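PDB 3TQK: phospho-2-dehydro-3-deoxyheptonate aldolase from Francisella tularensis, which probably catalyses the stereospecific condensation of phosphoenolpyruvate with D-erythrose 4-phosphate to give DAHP, the first step of chorismate biosynthesis. Local coordinates for residues I60-A65 against L314-S319; S166-E171 against H204-T209. One frame throughout, in Å; residues are numbered along the deposited sequence.

Contact 1: I60-A65 against L314-S319; sequences IHDPAA and LTYGQS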
loop_
_atom_site.group_PDB
_atom_site.type_symbol
_atom_site.label_atom_id
_atom_site.label_comp_id
_atom_site.label_asym_id
_atom_site.label_seq_id
_atom_site.Cartn_x
_atom_site.Cartn_y
_atom_site.Cartn_z
ATOM N N ILE A 60 6.890 -1.796 19.942
ATOM C CA ILE A 60 6.699 -2.504 21.204
ATOM C C ILE A 60 7.033 -3.991 21.002
ATOM O O ILE A 60 6.615 -4.612 20.015
ATOM C CB ILE A 60 5.261 -2.341 21.746
ATOM C CG1 ILE A 60 4.923 -0.847 21.973
ATOM C CG2 ILE A 60 5.050 -3.170 23.031
ATOM C CD1 ILE A 60 5.673 -0.155 23.105
ATOM N N HIS A 61 7.835 -4.533 21.913
ATOM C CA HIS A 61 8.065 -5.975 22.004
ATOM C C HIS A 61 7.886 -6.500 23.429
ATOM O O HIS A 61 7.800 -7.706 23.625
ATOM C CB HIS A 61 9.452 -6.335 21.451
ATOM C CG HIS A 61 10.577 -6.112 22.409
ATOM N ND1 HIS A 61 11.215 -4.899 22.543
ATOM C CD2 HIS A 61 11.195 -6.960 23.268
ATOM C CE1 HIS A 61 12.169 -5.005 23.453
ATOM N NE2 HIS A 61 12.180 -6.245 23.906
ATOM N N ASP A 62 7.807 -5.593 24.405
ATOM C CA ASP A 62 7.725 -5.949 25.822
ATOM C C ASP A 62 6.712 -5.019 26.506
ATOM O O ASP A 62 7.058 -3.896 26.898
ATOM C CB ASP A 62 9.112 -5.822 26.461
ATOM C CG ASP A 62 9.143 -6.259 27.916
ATOM O OD1 ASP A 62 8.100 -6.696 28.454
ATOM O OD2 ASP A 62 10.234 -6.164 28.522
ATOM N N PRO A 63 5.450 -5.479 26.639
ATOM C CA PRO A 63 4.377 -4.632 27.189
ATOM C C PRO A 63 4.637 -4.166 28.626
ATOM O O PRO A 63 4.261 -3.048 28.970
ATOM C CB PRO A 63 3.142 -5.539 27.140
ATOM C CG PRO A 63 3.490 -6.625 26.148
ATOM C CD PRO A 63 4.959 -6.816 26.248
ATOM N N ALA A 64 5.269 -5.011 29.445
ATOM C CA ALA A 64 5.661 -4.618 30.794
ATOM C C ALA A 64 6.689 -3.485 30.780
ATOM O O ALA A 64 6.607 -2.557 31.592
ATOM C CB ALA A 64 6.205 -5.819 31.591
ATOM N N ALA A 65 7.663 -3.564 29.878
ATOM C CA ALA A 65 8.636 -2.478 29.729
ATOM C C ALA A 65 7.938 -1.214 29.211
ATOM O O ALA A 65 8.262 -0.113 29.631
ATOM C CB ALA A 65 9.772 -2.891 28.808
ATOM N N LEU A 314 17.603 -11.105 26.260
ATOM C CA LEU A 314 17.447 -9.726 25.800
ATOM C C LEU A 314 17.688 -8.733 26.939
ATOM O O LEU A 314 17.292 -8.980 28.079
ATOM C CB LEU A 314 16.042 -9.497 25.220
ATOM C CG LEU A 314 15.770 -10.105 23.841
ATOM C CD1 LEU A 314 14.276 -10.199 23.569
ATOM C CD2 LEU A 314 16.478 -9.304 22.758
ATOM N N THR A 315 18.346 -7.618 26.615
ATOM C CA THR A 315 18.479 -6.488 27.534
ATOM C C THR A 315 17.088 -5.879 27.748
ATOM O O THR A 315 16.388 -5.572 26.782
ATOM C CB THR A 315 19.442 -5.397 26.978
ATOM O OG1 THR A 315 20.754 -5.945 26.797
ATOM C CG2 THR A 315 19.527 -4.199 27.927
ATOM N N TYR A 316 16.689 -5.742 29.013
ATOM C CA TYR A 316 15.412 -5.125 29.364
ATOM C C TYR A 316 15.399 -3.663 28.926
ATOM O O TYR A 316 16.403 -2.953 29.053
ATOM C CB TYR A 316 15.151 -5.229 30.876
ATOM C CG TYR A 316 13.871 -4.551 31.351
ATOM C CD1 TYR A 316 12.624 -5.161 31.186
ATOM C CD2 TYR A 316 13.910 -3.303 31.975
ATOM C CE1 TYR A 316 11.446 -4.541 31.625
ATOM C CE2 TYR A 316 12.746 -2.678 32.413
ATOM C CZ TYR A 316 11.517 -3.301 32.238
ATOM O OH TYR A 316 10.373 -2.682 32.688
ATOM N N GLY A 317 14.262 -3.241 28.377
ATOM C CA GLY A 317 14.024 -1.841 28.038
ATOM C C GLY A 317 14.812 -1.274 26.866
ATOM O O GLY A 317 14.803 -0.060 26.654
ATOM N N GLN A 318 15.497 -2.131 26.103
ATOM C CA GLN A 318 16.253 -1.669 24.939
ATOM C C GLN A 318 15.577 -2.092 23.628
ATOM O O GLN A 318 15.088 -3.220 23.507
ATOM C CB GLN A 318 17.675 -2.200 24.988
ATOM C CG GLN A 318 18.600 -1.509 24.011
ATOM C CD GLN A 318 19.977 -2.119 24.001
ATOM O OE1 GLN A 318 20.120 -3.338 23.985
ATOM N NE2 GLN A 318 20.999 -1.273 24.008
ATOM N N SER A 319 15.564 -1.190 22.648
ATOM C CA SER A 319 14.900 -1.466 21.380
ATOM C C SER A 319 15.444 -2.723 20.716
ATOM O O SER A 319 16.645 -2.970 20.696
ATOM C CB SER A 319 15.040 -0.303 20.403
ATOM O OG SER A 319 14.356 -0.589 19.192
HETATM O O HOH W 1 13.968 -6.848 26.164
#
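The His61 imidazole meets residues 314-319 with its edge: CE1 lies 3.4 Å from Gln318 O, near the ring plane, and at the same rim NE2 is bonded at 2.9 Å to a water that lies in plane. That water donates to Thr315 O and so bridges the two segments, while Asp62 CB rests on one face of the imidazole, offset toward the rim. Holding CG between the backbone N and the carbonyl carbon, chi1 81°, sends the ring out toward the 314-319 loop. The second flat group, the Tyr316 phenol, is met obliquely from the helix side. Ala65 CB packs 3.7 Å from its CE1, and Asp62 OD2 approaches the CD1-CE1 side, also at 3.7 Å from CE1, with carboxylate and ring planes 79° apart. Beyond the ring, OH passes 3.4 Å from Ala65 CA and hydrogen-bonds to Glu68 OE2 one turn further along the helix. Asp62 has its other oxygen occupied: OD1 accepts a weak bond from Ala65 N, 3.5 Å long. Gly317, with positive phi, sits in the type II turn from Thr315 to Gln318 and brings its CA to 4.4 Å from Ala65 CB. The arrangement is an aspartate N-cap, at the start of the helix that follows the first strand of a TIM barrel, packed against a beta turn.

Contact 2: S166-E171 against H204-T209; sequences SQVHRE and HHFLST
Helix 167-171 and strand 205-209 run almost perpendicular, their axes 93° apart in direction and 9.2 Å apart at closest approach. The backbones draw nearest where Glu171 faces His204, just ahead of the strand, with CA atoms 6.0 Å apart. Glu171 is the central side chain, its aliphatic part set between two aromatic rings. Its CB stands over one face of Phe206, 4.1 Å from the ring centroid, and its CG stands over one face of His204, 4.2 Å from that centroid; both are CH-pi contacts. With CG anti to the carbonyl carbon, chi1 -66°, and the chain extended beyond it, the carboxylate is carried past Phe206, and the Glu171 and Phe206 side chains run past one another head to tail. OE1 thereby comes 3.2 Å from Phe206 CB, and the carboxylate and ring planes are 39° apart. Val168 CG1 comes in roughly square to the Phe206 side chain and reaches its CD2 at 4.1 Å. On the strand side, Phe206 also packs on Phe218 and Thr220 of the neighbouring strand 215-220. The second subunit enters at the polar ends: its Lys102 NZ hydrogen-bonds to His204 ND1 and makes a long, weak ion pair with Glu171 OE2. Within the subunit the contact is held by carbon atoms over aromatic faces, while the buried carboxylate and imidazole share a lysine from the partner. With His204 NE2 bonded to Ser199 O and ND1 to that lysine, the pattern is consistent with a neutral imidazole; the lysine's charge would probably favour an ionised Glu171, coupling this helix-to-hairpin packing to the dimer interface.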
loop_
_atom_site.group_PDB
_atom_site.type_symbol
_atom_site.label_atom_id
_atom_site.label_comp_id
_atom_site.label_asym_id
_atom_site.label_seq_id
_atom_site.Cartn_x
_atom_site.Cartn_y
_atom_site.Cartn_z
ATOM N N SER A 166 -0.811 4.411 -1.225
ATOM C CA SER A 166 -1.730 3.278 -1.261
ATOM C C SER A 166 -3.169 3.754 -1.121
ATOM O O SER A 166 -3.529 4.384 -0.141
ATOM C CB SER A 166 -1.408 2.307 -0.130
ATOM O OG SER A 166 -2.357 1.279 -0.040
ATOM N N GLN A 167 -3.990 3.406 -2.096
ATOM C CA GLN A 167 -5.357 3.895 -2.166
ATOM C C GLN A 167 -6.198 3.499 -0.942
ATOM O O GLN A 167 -6.939 4.336 -0.398
ATOM C CB GLN A 167 -6.010 3.407 -3.458
ATOM C CG GLN A 167 -7.452 3.890 -3.674
ATOM C CD GLN A 167 -7.607 5.405 -3.685
ATOM O OE1 GLN A 167 -8.630 5.927 -3.234
ATOM N NE2 GLN A 167 -6.606 6.113 -4.193
ATOM N N VAL A 168 -6.092 2.255 -0.494
ATOM C CA VAL A 168 -6.944 1.803 0.610
ATOM C C VAL A 168 -6.518 2.475 1.917
ATOM O O VAL A 168 -7.341 2.653 2.813
ATOM C CB VAL A 168 -6.983 0.255 0.767
ATOM C CG1 VAL A 168 -7.988 -0.164 1.879
ATOM C CG2 VAL A 168 -7.396 -0.405 -0.557
ATOM N N HIS A 169 -5.247 2.871 2.009
ATOM C CA HIS A 169 -4.764 3.572 3.191
ATOM C C HIS A 169 -5.297 5.009 3.293
ATOM O O HIS A 169 -5.654 5.467 4.384
ATOM C CB HIS A 169 -3.238 3.504 3.272
ATOM C CG HIS A 169 -2.747 2.129 3.596
ATOM N ND1 HIS A 169 -2.585 1.153 2.632
ATOM C CD2 HIS A 169 -2.481 1.537 4.785
ATOM C CE1 HIS A 169 -2.189 0.033 3.214
ATOM N NE2 HIS A 169 -2.118 0.239 4.519
ATOM N N ARG A 170 -5.382 5.701 2.157
ATOM C CA ARG A 170 -6.038 7.005 2.120
ATOM C C ARG A 170 -7.529 6.841 2.473
ATOM O O ARG A 170 -8.075 7.578 3.284
ATOM C CB ARG A 170 -5.851 7.642 0.745
ATOM C CG ARG A 170 -4.393 7.894 0.393
ATOM C CD ARG A 170 -4.177 8.107 -1.104
ATOM N NE ARG A 170 -2.807 8.554 -1.376
ATOM C CZ ARG A 170 -2.430 9.255 -2.438
ATOM N NH1 ARG A 170 -3.301 9.579 -3.374
ATOM N NH2 ARG A 170 -1.163 9.618 -2.579
ATOM N N GLU A 171 -8.167 5.828 1.914
ATOM C CA GLU A 171 -9.581 5.564 2.202
ATOM C C GLU A 171 -9.825 5.238 3.670
ATOM O O GLU A 171 -10.766 5.751 4.299
ATOM C CB GLU A 171 -10.050 4.408 1.340
ATOM C CG GLU A 171 -10.043 4.746 -0.156
ATOM C CD GLU A 171 -10.244 3.546 -1.042
ATOM O OE1 GLU A 171 -10.036 2.395 -0.608
ATOM O OE2 GLU A 171 -10.614 3.760 -2.201
ATOM N N HIS A 204 -15.330 8.477 0.988
ATOM C CA HIS A 204 -14.982 7.346 0.152
ATOM C C HIS A 204 -15.932 6.188 0.462
ATOM O O HIS A 204 -16.426 6.058 1.590
ATOM C CB HIS A 204 -13.531 6.901 0.442
ATOM C CG HIS A 204 -12.487 7.857 -0.047
ATOM N ND1 HIS A 204 -12.025 7.849 -1.343
ATOM C CD2 HIS A 204 -11.825 8.858 0.581
ATOM C CE1 HIS A 204 -11.116 8.800 -1.492
ATOM N NE2 HIS A 204 -10.963 9.418 -0.332
ATOM N N HIS A 205 -16.191 5.365 -0.550
ATOM C CA HIS A 205 -16.756 4.041 -0.359
ATOM C C HIS A 205 -15.619 3.045 -0.581
ATOM O O HIS A 205 -14.953 3.088 -1.609
ATOM C CB HIS A 205 -17.895 3.783 -1.349
ATOM C CG HIS A 205 -19.194 4.425 -0.970
ATOM N ND1 HIS A 205 -19.367 5.794 -0.930
ATOM C CD2 HIS A 205 -20.393 3.885 -0.643
ATOM C CE1 HIS A 205 -20.612 6.069 -0.584
ATOM N NE2 HIS A 205 -21.260 4.929 -0.418
ATOM N N PHE A 206 -15.372 2.174 0.391
ATOM C CA PHE A 206 -14.323 1.160 0.249
ATOM C C PHE A 206 -14.617 -0.087 1.058
ATOM O O PHE A 206 -15.438 -0.060 1.962
ATOM C CB PHE A 206 -12.963 1.736 0.641
ATOM C CG PHE A 206 -12.719 1.835 2.137
ATOM C CD1 PHE A 206 -13.379 2.769 2.912
ATOM C CD2 PHE A 206 -11.776 1.033 2.747
ATOM C CE1 PHE A 206 -13.123 2.869 4.271
ATOM C CE2 PHE A 206 -11.508 1.140 4.090
ATOM C CZ PHE A 206 -12.189 2.056 4.853
ATOM N N LEU A 207 -13.928 -1.174 0.723
ATOM C CA LEU A 207 -14.094 -2.435 1.396
ATOM C C LEU A 207 -13.223 -2.504 2.648
ATOM O O LEU A 207 -12.016 -2.207 2.601
ATOM C CB LEU A 207 -13.765 -3.558 0.435
ATOM C CG LEU A 207 -14.643 -3.566 -0.819
ATOM C CD1 LEU A 207 -14.102 -4.567 -1.840
ATOM C CD2 LEU A 207 -16.100 -3.852 -0.472
ATOM N N SER A 208 -13.846 -2.866 3.769
ATOM C CA SER A 208 -13.160 -2.961 5.051
ATOM C C SER A 208 -13.806 -4.077 5.838
ATOM O O SER A 208 -14.478 -4.927 5.257
ATOM C CB SER A 208 -13.243 -1.643 5.822
ATOM O OG SER A 208 -12.324 -1.626 6.918
ATOM N N THR A 209 -13.592 -4.089 7.150
ATOM C CA THR A 209 -14.110 -5.152 7.997
ATOM C C THR A 209 -14.803 -4.578 9.233
ATOM O O THR A 209 -14.464 -3.482 9.691
ATOM C CB THR A 209 -12.996 -6.179 8.413
ATOM O OG1 THR A 209 -11.992 -5.531 9.212
ATOM C CG2 THR A 209 -12.337 -6.808 7.169
#

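In the fold
From the N terminus, the chain passes through strand 51-56, the first of the eight-stranded parallel barrel, and reaches residues 60-65 at the start of helix 63-80. Further on, residues 166-171 begin helix 167-173 after the fourth barrel strand, 156-159. Contact 2 closes first, 33 residues beyond Glu171, when strand 205-209 of the antiparallel hairpin packs on that helix. The chain then completes the barrel with strand 293-299, and contact 1 closes where residues 314-319 return to the first helix after the barrel's opening strand. Contact 2 is thus nested inside contact 1; their centres lie 33 Å apart, on opposite sides of the chain's centre.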